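Local coordinates for carbohydrate-binding protein (Flavonifractor plautii, PDB 6N1B) that probably removes the acetyl group from N-acetylgalactosamine of the A blood group antigen, and binds calcium and a blood group trisaccharide, at residues Asp326-Tyr340 and Thr351-Thr363. Sequence-based numbering, arbitrary orientation.
Sequences DGSWDDFQIYRSSFY and TMRVWYSALQKDT
W329 lays the CZ2-CH2 side of its indole beside the Y356 ring. The planes lie 28° apart and are slid so far that they barely overlap; CH2 is 3.5 Å from Y356 CE2. W329 reaches from the loop before strand 333-342, and Y356 belongs to the antiparallel beta hairpin of strands 333-342 and 351-361. A beta bulge between I334 and S337 shifts its register by one residue.

Y356 OH donates to D330 OD2, 2.7 Å away, and meets it from above the carboxylate plane. K31 forms a salt bridge to the same oxygen. A chi1 of 62° turns the D330 carboxylate to the Y356 hydroxyl while CB rests on A358 CB.

At the bulge, S357 OG donates to R336 O over 2.7 Å. S357 N makes a long, weak bond to the same oxygen (3.4 Å), so R336 O is gripped chiefly by the hydroxyl. The R336 side chain leads away to D56 and D122, two calcium ligands. Y335 lines the glycan pocket beside the bound alpha-D-galactopyranose, and L359 CD1 packs on its CD1 at 3.7 Å. The hairpin thus contributes one residue of the glycan pocket and a second-shell arginine of a calcium site.

Where strand 351-361 begins, M352 makes an oblique Met-aromatic contact with F339; its CE is 3.8 Å from F339 CD2.

The loop before strand 333-342 is tied down by a salt-bridge network and backbone N-H bonds. K361 NZ bridges D326 OD1 and D331 OD2, while K361 N gives a fairly straight bond (163°) to the syn lone pair of D331 OD1. G327 N and K361 NZ reach D331 OD2 from opposite faces of its carboxylate, at 2.8 and 3.0 Å.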
loop_
_atom_site.group_PDB
_atom_site.type_symbol
_atom_site.label_atom_id
_atom_site.label_comp_id
_atom_site.label_asym_id
_atom_site.label_seq_id
_atom_site.Cartn_x
_atom_site.Cartn_y
_atom_site.Cartn_z
ATOM N N ASP A 326 -6.686 -16.689 -17.293
ATOM C CA ASP A 326 -8.047 -16.170 -17.607
ATOM C C ASP A 326 -9.051 -16.803 -16.724
ATOM O O ASP A 326 -9.138 -18.066 -16.628
ATOM C CB ASP A 326 -8.368 -16.367 -19.077
ATOM C CG ASP A 326 -7.555 -15.594 -19.979
ATOM O OD1 ASP A 326 -7.252 -14.427 -19.796
ATOM O OD2 ASP A 326 -7.360 -16.140 -21.081
ATOM N N GLY A 327 -9.880 -15.951 -16.159
ATOM C CA GLY A 327 -10.926 -16.350 -15.289
ATOM C C GLY A 327 -10.665 -16.328 -13.836
ATOM O O GLY A 327 -11.605 -16.469 -13.021
ATOM N N SER A 328 -9.395 -16.167 -13.470
ATOM C CA SER A 328 -8.985 -16.109 -12.041
ATOM C C SER A 328 -9.295 -14.727 -11.503
ATOM O O SER A 328 -9.346 -13.713 -12.245
ATOM C CB SER A 328 -7.524 -16.422 -11.899
ATOM O OG SER A 328 -7.375 -17.797 -12.167
ATOM N N TRP A 329 -9.375 -14.606 -10.171
ATOM C CA TRP A 329 -9.696 -13.314 -9.532
ATOM C C TRP A 329 -8.584 -12.267 -9.763
ATOM O O TRP A 329 -8.855 -11.070 -9.592
ATOM C CB TRP A 329 -9.958 -13.493 -8.028
ATOM C CG TRP A 329 -8.768 -13.852 -7.211
ATOM C CD1 TRP A 329 -8.267 -15.129 -6.890
ATOM C CD2 TRP A 329 -7.842 -12.932 -6.592
ATOM N NE1 TRP A 329 -7.165 -15.056 -6.097
ATOM C CE2 TRP A 329 -6.868 -13.730 -5.939
ATOM C CE3 TRP A 329 -7.764 -11.543 -6.469
ATOM C CZ2 TRP A 329 -5.815 -13.173 -5.223
ATOM C CZ3 TRP A 329 -6.769 -10.976 -5.744
ATOM C CH2 TRP A 329 -5.786 -11.786 -5.133
ATOM N N ASP A 330 -7.381 -12.720 -10.132
ATOM C CA ASP A 330 -6.232 -11.826 -10.360
ATOM C C ASP A 330 -5.831 -11.840 -11.835
ATOM O O ASP A 330 -4.638 -11.615 -12.103
ATOM C CB ASP A 330 -5.113 -12.160 -9.413
ATOM C CG ASP A 330 -4.556 -13.543 -9.561
ATOM O OD1 ASP A 330 -5.057 -14.368 -10.400
ATOM O OD2 ASP A 330 -3.510 -13.863 -8.947
ATOM N N ASP A 331 -6.750 -12.050 -12.788
ATOM C CA ASP A 331 -6.367 -12.222 -14.184
ATOM C C ASP A 331 -6.185 -10.941 -14.987
ATOM O O ASP A 331 -5.690 -11.065 -16.137
ATOM C CB ASP A 331 -7.334 -13.141 -14.925
ATOM C CG ASP A 331 -8.662 -12.467 -15.179
ATOM O OD1 ASP A 331 -9.022 -11.397 -14.701
ATOM O OD2 ASP A 331 -9.458 -13.186 -16.004
ATOM N N PHE A 332 -6.508 -9.760 -14.444
ATOM C CA PHE A 332 -6.308 -8.501 -15.192
ATOM C C PHE A 332 -4.967 -7.887 -14.959
ATOM O O PHE A 332 -4.236 -7.504 -15.907
ATOM C CB PHE A 332 -7.422 -7.516 -14.990
ATOM C CG PHE A 332 -7.256 -6.214 -15.785
ATOM C CD1 PHE A 332 -7.278 -6.233 -17.151
ATOM C CD2 PHE A 332 -6.976 -5.049 -15.139
ATOM C CE1 PHE A 332 -7.022 -5.088 -17.867
ATOM C CE2 PHE A 332 -6.702 -3.886 -15.904
ATOM C CZ PHE A 332 -6.787 -3.921 -17.234
ATOM N N GLN A 333 -4.652 -7.649 -13.696
ATOM C CA GLN A 333 -3.386 -7.013 -13.315
ATOM C C GLN A 333 -3.098 -7.333 -11.867
ATOM O O GLN A 333 -4.081 -7.541 -11.104
ATOM C CB GLN A 333 -3.429 -5.505 -13.549
ATOM C CG GLN A 333 -4.150 -4.706 -12.524
ATOM C CD GLN A 333 -4.489 -3.307 -12.958
ATOM O OE1 GLN A 333 -3.502 -2.511 -13.446
ATOM N NE2 GLN A 333 -5.666 -2.894 -12.820
ATOM N N ILE A 334 -1.799 -7.309 -11.504
ATOM C CA ILE A 334 -1.465 -7.237 -10.115
ATOM C C ILE A 334 -1.387 -5.799 -9.709
ATOM O O ILE A 334 -0.768 -4.969 -10.439
ATOM C CB ILE A 334 -0.188 -7.992 -9.764
ATOM C CG1 ILE A 334 -0.190 -9.427 -10.318
ATOM C CG2 ILE A 334 0.073 -7.954 -8.319
ATOM C CD1 ILE A 334 -1.302 -10.270 -9.823
ATOM N N TYR A 335 -2.056 -5.453 -8.621
ATOM C CA TYR A 335 -2.140 -4.079 -8.138
ATOM C C TYR A 335 -1.209 -3.912 -6.910
ATOM O O TYR A 335 -0.410 -4.777 -6.605
ATOM C CB TYR A 335 -3.631 -3.681 -7.864
ATOM C CG TYR A 335 -3.948 -2.248 -8.210
ATOM C CD1 TYR A 335 -4.110 -1.946 -9.603
ATOM C CD2 TYR A 335 -4.050 -1.205 -7.328
ATOM C CE1 TYR A 335 -4.346 -0.617 -9.998
ATOM C CE2 TYR A 335 -4.253 0.101 -7.687
ATOM C CZ TYR A 335 -4.402 0.375 -9.084
ATOM O OH TYR A 335 -4.558 1.715 -9.485
ATOM N N ARG A 336 -1.301 -2.751 -6.264
ATOM C CA ARG A 336 -0.348 -2.449 -5.233
ATOM C C ARG A 336 -0.315 -3.449 -4.137
ATOM O O ARG A 336 -1.371 -3.912 -3.680
ATOM C CB ARG A 336 -0.651 -1.029 -4.704
ATOM C CG ARG A 336 0.485 -0.449 -3.840
ATOM C CD ARG A 336 0.468 -0.760 -2.332
ATOM N NE ARG A 336 1.423 0.166 -1.693
ATOM C CZ ARG A 336 1.673 0.209 -0.378
ATOM N NH1 ARG A 336 1.115 -0.650 0.450
ATOM N NH2 ARG A 336 2.578 1.052 0.064
ATOM N N SER A 337 0.875 -3.823 -3.707
ATOM C CA SER A 337 1.068 -4.923 -2.775
ATOM C C SER A 337 1.906 -4.462 -1.602
ATOM O O SER A 337 2.724 -3.521 -1.726
ATOM C CB SER A 337 1.681 -6.071 -3.519
ATOM O OG SER A 337 0.793 -6.482 -4.604
ATOM N N SER A 338 1.762 -5.069 -0.440
ATOM C CA SER A 338 2.516 -4.792 0.768
ATOM C C SER A 338 3.228 -6.042 1.205
ATOM O O SER A 338 2.749 -7.119 0.998
ATOM C CB SER A 338 1.548 -4.261 1.814
ATOM O OG SER A 338 2.181 -3.966 3.031
ATOM N N PHE A 339 4.374 -5.906 1.856
ATOM C CA PHE A 339 5.096 -7.109 2.260
ATOM C C PHE A 339 5.759 -6.947 3.595
ATOM O O PHE A 339 6.021 -5.812 4.084
ATOM C CB PHE A 339 6.121 -7.522 1.214
ATOM C CG PHE A 339 7.331 -6.672 1.142
ATOM C CD1 PHE A 339 7.289 -5.383 0.540
ATOM C CD2 PHE A 339 8.478 -7.086 1.621
ATOM C CE1 PHE A 339 8.449 -4.636 0.478
ATOM C CE2 PHE A 339 9.677 -6.331 1.606
ATOM C CZ PHE A 339 9.626 -5.123 0.992
ATOM N N TYR A 340 6.099 -8.111 4.139
ATOM C CA TYR A 340 6.975 -8.176 5.350
ATOM C C TYR A 340 7.965 -9.283 5.091
ATOM O O TYR A 340 7.595 -10.411 4.679
ATOM C CB TYR A 340 6.153 -8.507 6.584
ATOM C CG TYR A 340 6.884 -8.713 7.854
ATOM C CD1 TYR A 340 7.672 -7.665 8.374
ATOM C CD2 TYR A 340 6.911 -9.923 8.482
ATOM C CE1 TYR A 340 8.384 -7.840 9.577
ATOM C CE2 TYR A 340 7.604 -10.056 9.732
ATOM C CZ TYR A 340 8.370 -9.038 10.190
ATOM O OH TYR A 340 9.097 -9.179 11.361
ATOM N N THR A 351 11.482 -15.289 5.061
ATOM C CA THR A 351 10.330 -15.593 4.261
ATOM C C THR A 351 9.702 -14.245 3.813
ATOM O O THR A 351 9.442 -13.399 4.617
ATOM C CB THR A 351 9.333 -16.403 5.093
ATOM O OG1 THR A 351 9.907 -17.623 5.545
ATOM C CG2 THR A 351 8.100 -16.727 4.298
ATOM N N MET A 352 9.455 -14.166 2.483
ATOM C CA MET A 352 8.774 -12.998 1.903
ATOM C C MET A 352 7.260 -13.257 2.031
ATOM O O MET A 352 6.754 -14.212 1.391
ATOM C CB MET A 352 9.189 -12.818 0.487
ATOM C CG MET A 352 10.522 -12.180 0.440
ATOM S SD MET A 352 10.709 -10.458 0.811
ATOM C CE MET A 352 10.010 -9.698 -0.630
ATOM N N ARG A 353 6.574 -12.392 2.756
ATOM C CA ARG A 353 5.111 -12.450 2.989
ATOM C C ARG A 353 4.499 -11.298 2.242
ATOM O O ARG A 353 4.838 -10.155 2.560
ATOM C CB ARG A 353 4.775 -12.458 4.436
ATOM C CG ARG A 353 5.424 -13.622 5.219
ATOM C CD ARG A 353 5.009 -13.672 6.653
ATOM N NE ARG A 353 3.598 -13.950 6.796
ATOM C CZ ARG A 353 2.992 -13.919 7.971
ATOM N NH1 ARG A 353 3.628 -13.676 9.053
ATOM N NH2 ARG A 353 1.635 -14.159 8.065
ATOM N N VAL A 354 3.609 -11.565 1.266
ATOM C CA VAL A 354 3.136 -10.530 0.360
ATOM C C VAL A 354 1.652 -10.494 0.360
ATOM O O VAL A 354 0.985 -11.482 -0.075
ATOM C CB VAL A 354 3.703 -10.658 -1.054
ATOM C CG1 VAL A 354 3.211 -9.545 -1.956
ATOM C CG2 VAL A 354 5.259 -10.751 -0.991
ATOM N N TRP A 355 1.030 -9.422 0.773
ATOM C CA TRP A 355 -0.447 -9.154 0.657
ATOM C C TRP A 355 -0.588 -8.390 -0.607
ATOM O O TRP A 355 -0.163 -7.231 -0.725
ATOM C CB TRP A 355 -0.957 -8.437 1.897
ATOM C CG TRP A 355 -0.908 -9.269 3.152
ATOM C CD1 TRP A 355 -1.955 -9.968 3.645
ATOM C CD2 TRP A 355 0.209 -9.502 4.048
ATOM N NE1 TRP A 355 -1.519 -10.651 4.767
ATOM C CE2 TRP A 355 -0.224 -10.357 5.062
ATOM C CE3 TRP A 355 1.545 -9.043 4.111
ATOM C CZ2 TRP A 355 0.621 -10.805 6.055
ATOM C CZ3 TRP A 355 2.358 -9.446 5.097
ATOM C CH2 TRP A 355 1.901 -10.342 6.067
ATOM N N TYR A 356 -1.125 -9.050 -1.673
ATOM C CA TYR A 356 -1.233 -8.447 -2.977
ATOM C C TYR A 356 -2.627 -8.106 -3.341
ATOM O O TYR A 356 -3.536 -8.930 -3.134
ATOM C CB TYR A 356 -0.553 -9.287 -4.077
ATOM C CG TYR A 356 -1.266 -10.523 -4.603
ATOM C CD1 TYR A 356 -1.111 -11.757 -3.963
ATOM C CD2 TYR A 356 -1.949 -10.480 -5.734
ATOM C CE1 TYR A 356 -1.679 -12.936 -4.510
ATOM C CE2 TYR A 356 -2.478 -11.614 -6.315
ATOM C CZ TYR A 356 -2.348 -12.835 -5.756
ATOM O OH TYR A 356 -2.836 -13.983 -6.287
ATOM N N SER A 357 -2.877 -6.934 -3.879
ATOM C CA SER A 357 -4.166 -6.664 -4.472
ATOM C C SER A 357 -4.145 -6.941 -5.951
ATOM O O SER A 357 -3.039 -6.994 -6.574
ATOM C CB SER A 357 -4.675 -5.288 -4.096
ATOM O OG SER A 357 -3.909 -4.212 -4.673
ATOM N N ALA A 358 -5.316 -7.207 -6.518
ATOM C CA ALA A 358 -5.414 -7.530 -7.943
ATOM C C ALA A 358 -6.842 -7.287 -8.396
ATOM O O ALA A 358 -7.731 -6.988 -7.615
ATOM C CB ALA A 358 -4.952 -8.944 -8.221
ATOM N N LEU A 359 -7.013 -7.401 -9.715
ATOM C CA LEU A 359 -8.340 -7.225 -10.351
ATOM C C LEU A 359 -8.570 -8.373 -11.331
ATOM O O LEU A 359 -7.634 -8.846 -11.952
ATOM C CB LEU A 359 -8.415 -5.898 -11.129
ATOM C CG LEU A 359 -8.427 -4.621 -10.325
ATOM C CD1 LEU A 359 -7.069 -4.202 -9.803
ATOM C CD2 LEU A 359 -9.029 -3.528 -11.134
ATOM N N GLN A 360 -9.886 -8.704 -11.451
ATOM C CA GLN A 360 -10.379 -9.628 -12.443
ATOM C C GLN A 360 -11.031 -8.848 -13.513
ATOM O O GLN A 360 -11.821 -7.908 -13.271
ATOM C CB GLN A 360 -11.349 -10.628 -11.811
ATOM C CG GLN A 360 -11.806 -11.681 -12.817
ATOM C CD GLN A 360 -12.666 -12.802 -12.262
ATOM O OE1 GLN A 360 -12.835 -12.938 -11.046
ATOM N NE2 GLN A 360 -13.244 -13.577 -13.217
ATOM N N LYS A 361 -10.751 -9.211 -14.790
ATOM C CA LYS A 361 -11.358 -8.550 -15.971
ATOM C C LYS A 361 -12.736 -9.120 -16.354
ATOM O O LYS A 361 -13.062 -10.243 -16.097
ATOM C CB LYS A 361 -10.444 -8.576 -17.172
ATOM C CG LYS A 361 -10.021 -9.981 -17.575
ATOM C CD LYS A 361 -9.098 -9.932 -18.806
ATOM C CE LYS A 361 -8.240 -11.143 -18.779
ATOM N NZ LYS A 361 -8.995 -12.355 -18.858
ATOM N N ASP A 362 -13.483 -8.269 -17.049
ATOM C CA ASP A 362 -14.654 -8.767 -17.782
ATOM C C ASP A 362 -15.711 -9.414 -16.914
ATOM O O ASP A 362 -16.312 -10.439 -17.211
ATOM C CB ASP A 362 -14.277 -9.651 -18.959
ATOM C CG ASP A 362 -13.411 -8.937 -19.946
ATOM O OD1 ASP A 362 -13.677 -7.790 -20.310
ATOM O OD2 ASP A 362 -12.471 -9.584 -20.356
ATOM N N THR A 363 -15.987 -8.790 -15.770
ATOM C CA THR A 363 -16.746 -9.443 -14.718
ATOM C C THR A 363 -18.276 -9.047 -14.659
ATOM O O THR A 363 -19.005 -9.640 -13.848
ATOM C CB THR A 363 -16.171 -9.176 -13.343
ATOM O OG1 THR A 363 -15.899 -7.787 -13.167
ATOM C CG2 THR A 363 -14.917 -9.983 -13.101
HETATM O O HOH W 1 -12.119 -12.870 -15.956
#